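Local coordinates for protein alcohol dehydrogenase IV (Corynebacterium glutamicum, PDB 3IV7) that probably catalyses the NAD-dependent reduction of maleylacetate as a member of the iron-containing alcohol dehydrogenase family, at residues L248-L254 with L308-F313. Numbering follows the deposited sequence.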
loop_
_atom_site.group_PDB
_atom_site.type_symbol
_atom_site.label_atom_id
_atom_site.label_comp_id
_atom_site.label_asym_id
_atom_site.label_seq_id
_atom_site.Cartn_x
_atom_site.Cartn_y
_atom_site.Cartn_z
ATOM N N LEU A 248 22.810 -11.835 15.139
ATOM C CA LEU A 248 24.187 -11.429 14.847
ATOM C C LEU A 248 24.455 -9.991 15.328
ATOM O O LEU A 248 25.534 -9.701 15.837
ATOM C CB LEU A 248 24.531 -11.614 13.354
ATOM C CG LEU A 248 24.606 -13.060 12.795
ATOM C CD1 LEU A 248 24.923 -13.069 11.290
ATOM C CD2 LEU A 248 25.636 -13.896 13.543
ATOM N N GLY A 249 23.458 -9.117 15.202
ATOM C CA GLY A 249 23.569 -7.726 15.686
ATOM C C GLY A 249 23.438 -7.624 17.202
ATOM O O GLY A 249 24.146 -6.864 17.843
ATOM N N GLY A 250 22.549 -8.426 17.770
ATOM C CA GLY A 250 22.247 -8.353 19.196
ATOM C C GLY A 250 23.277 -9.027 20.054
ATOM O O GLY A 250 23.834 -8.422 20.966
ATOM N N THR A 251 23.573 -10.270 19.729
ATOM C CA THR A 251 24.443 -11.084 20.544
ATOM C C THR A 251 25.910 -10.917 20.205
ATOM O O THR A 251 26.763 -10.980 21.091
ATOM C CB THR A 251 24.084 -12.555 20.378
ATOM O OG1 THR A 251 22.670 -12.726 20.578
ATOM C CG2 THR A 251 24.882 -13.425 21.366
ATOM N N PHE A 252 26.222 -10.720 18.923
ATOM C CA PHE A 252 27.630 -10.625 18.511
ATOM C C PHE A 252 28.039 -9.243 18.113
ATOM O O PHE A 252 29.154 -9.030 17.694
ATOM C CB PHE A 252 27.897 -11.594 17.374
ATOM C CG PHE A 252 27.670 -12.998 17.745
ATOM C CD1 PHE A 252 26.413 -13.554 17.646
ATOM C CD2 PHE A 252 28.696 -13.765 18.234
ATOM C CE1 PHE A 252 26.196 -14.844 18.001
ATOM C CE2 PHE A 252 28.478 -15.062 18.596
ATOM C CZ PHE A 252 27.230 -15.606 18.465
ATOM N N ASN A 253 27.115 -8.306 18.214
ATOM C CA ASN A 253 27.373 -6.913 17.863
ATOM C C ASN A 253 28.052 -6.708 16.508
ATOM O O ASN A 253 28.898 -5.839 16.358
ATOM C CB ASN A 253 28.180 -6.222 18.969
ATOM C CG ASN A 253 28.068 -4.671 18.901
ATOM O OD1 ASN A 253 27.035 -4.121 18.504
ATOM N ND2 ASN A 253 29.134 -3.990 19.279
ATOM N N LEU A 254 27.650 -7.486 15.504
ATOM C CA LEU A 254 28.201 -7.292 14.152
ATOM C C LEU A 254 27.552 -6.043 13.570
ATOM O O LEU A 254 26.466 -5.686 13.973
ATOM C CB LEU A 254 27.921 -8.506 13.258
ATOM C CG LEU A 254 28.549 -9.830 13.655
ATOM C CD1 LEU A 254 28.412 -10.847 12.502
ATOM C CD2 LEU A 254 30.005 -9.627 14.046
ATOM N N LEU A 308 31.193 -12.557 6.716
ATOM C CA LEU A 308 31.045 -12.061 8.093
ATOM C C LEU A 308 32.376 -12.037 8.840
ATOM O O LEU A 308 32.534 -11.266 9.814
ATOM C CB LEU A 308 29.985 -12.859 8.865
ATOM C CG LEU A 308 28.572 -12.868 8.232
ATOM C CD1 LEU A 308 27.712 -13.934 8.881
ATOM C CD2 LEU A 308 27.921 -11.504 8.337
ATOM N N SER A 309 33.344 -12.844 8.383
ATOM C CA SER A 309 34.681 -12.814 8.935
ATOM C C SER A 309 35.326 -11.419 8.802
ATOM O O SER A 309 36.196 -11.095 9.553
ATOM C CB SER A 309 35.602 -13.868 8.269
ATOM O OG SER A 309 35.832 -13.564 6.902
ATOM N N ASP A 310 34.917 -10.632 7.816
ATOM C CA ASP A 310 35.431 -9.278 7.683
ATOM C C ASP A 310 35.031 -8.370 8.868
ATOM O O ASP A 310 35.629 -7.322 9.048
ATOM C CB ASP A 310 34.949 -8.635 6.395
ATOM C CG ASP A 310 35.751 -9.064 5.177
ATOM O OD1 ASP A 310 36.743 -9.830 5.305
ATOM O OD2 ASP A 310 35.390 -8.622 4.080
ATOM N N TYR A 311 34.015 -8.780 9.652
ATOM C CA TYR A 311 33.502 -7.976 10.779
ATOM C C TYR A 311 33.767 -8.637 12.115
ATOM O O TYR A 311 33.213 -8.245 13.122
ATOM C CB TYR A 311 31.991 -7.683 10.576
ATOM C CG TYR A 311 31.726 -7.310 9.151
ATOM C CD1 TYR A 311 32.283 -6.163 8.611
ATOM C CD2 TYR A 311 31.091 -8.187 8.292
ATOM C CE1 TYR A 311 32.131 -5.851 7.284
ATOM C CE2 TYR A 311 30.930 -7.879 6.940
ATOM C CZ TYR A 311 31.474 -6.741 6.443
ATOM O OH TYR A 311 31.363 -6.465 5.112
ATOM N N GLY A 312 34.613 -9.639 12.116
ATOM C CA GLY A 312 35.067 -10.247 13.370
ATOM C C GLY A 312 34.313 -11.500 13.801
ATOM O O GLY A 312 34.665 -12.109 14.788
ATOM N N PHE A 313 33.280 -11.888 13.057
ATOM C CA PHE A 313 32.550 -13.107 13.383
ATOM C C PHE A 313 33.479 -14.289 13.162
ATOM O O PHE A 313 34.303 -14.253 12.290
ATOM C CB PHE A 313 31.300 -13.221 12.507
ATOM C CG PHE A 313 30.372 -14.302 12.930
ATOM C CD1 PHE A 313 29.877 -14.334 14.228
ATOM C CD2 PHE A 313 29.968 -15.279 12.035
ATOM C CE1 PHE A 313 29.024 -15.355 14.637
ATOM C CE2 PHE A 313 29.080 -16.315 12.436
ATOM C CZ PHE A 313 28.617 -16.350 13.723
#
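Phe313 sets the edge of its ring against the face of Phe252, a T-shaped aromatic pair with centroids 5.3 Å apart and planes at 85°. The leading atom is CE1 of Phe313, which stands over the centre of the Phe252 ring, 3.9 Å from CD2 of Phe252; on the opposite face of Phe252 lies the methyl CG2 of its neighbour Thr251. With CG anti to the backbone N (chi1 -170°), the Phe313 side chain extends across to the end of helix 240-250 and presents one face to Leu248. There CD2 of Leu248 makes a CH-pi contact, 4.1 Å from the Phe313 ring centroid and displaced toward the rim. The other methyl of Leu248, CD1, meets CD1 of Leu308 at 3.8 Å, the two side chains crossing at about a right angle. Leu254 divides its branches in a similar way: CD1 packs 3.7 Å from CB of Phe313, and CD2 rests 3.6 Å from the carbonyl O of Tyr311, near the turn through Gly312, whose positive phi suits a residue without a side chain. Contact between the two segments is thus carried mainly by apolar side chains, while two backbone bonds, each within its own segment, shape the turns: Leu248 O accepts from Leu254 N at 3.1 Å as the chain leaves the helix through Asn253, and Leu308 O accepts from Tyr311 N at 2.9 Å. Thr259 and Thr262 of helix 256-271, Ile318 of helix 318-326 and Leu350 of helix 339-351 also pack against this cluster. The arrangement illustrates how leucines and a T-shaped phenylalanine pair join a helix end to an interhelical loop within the all-helical C-terminal domain of the iron-containing alcohol dehydrogenase fold.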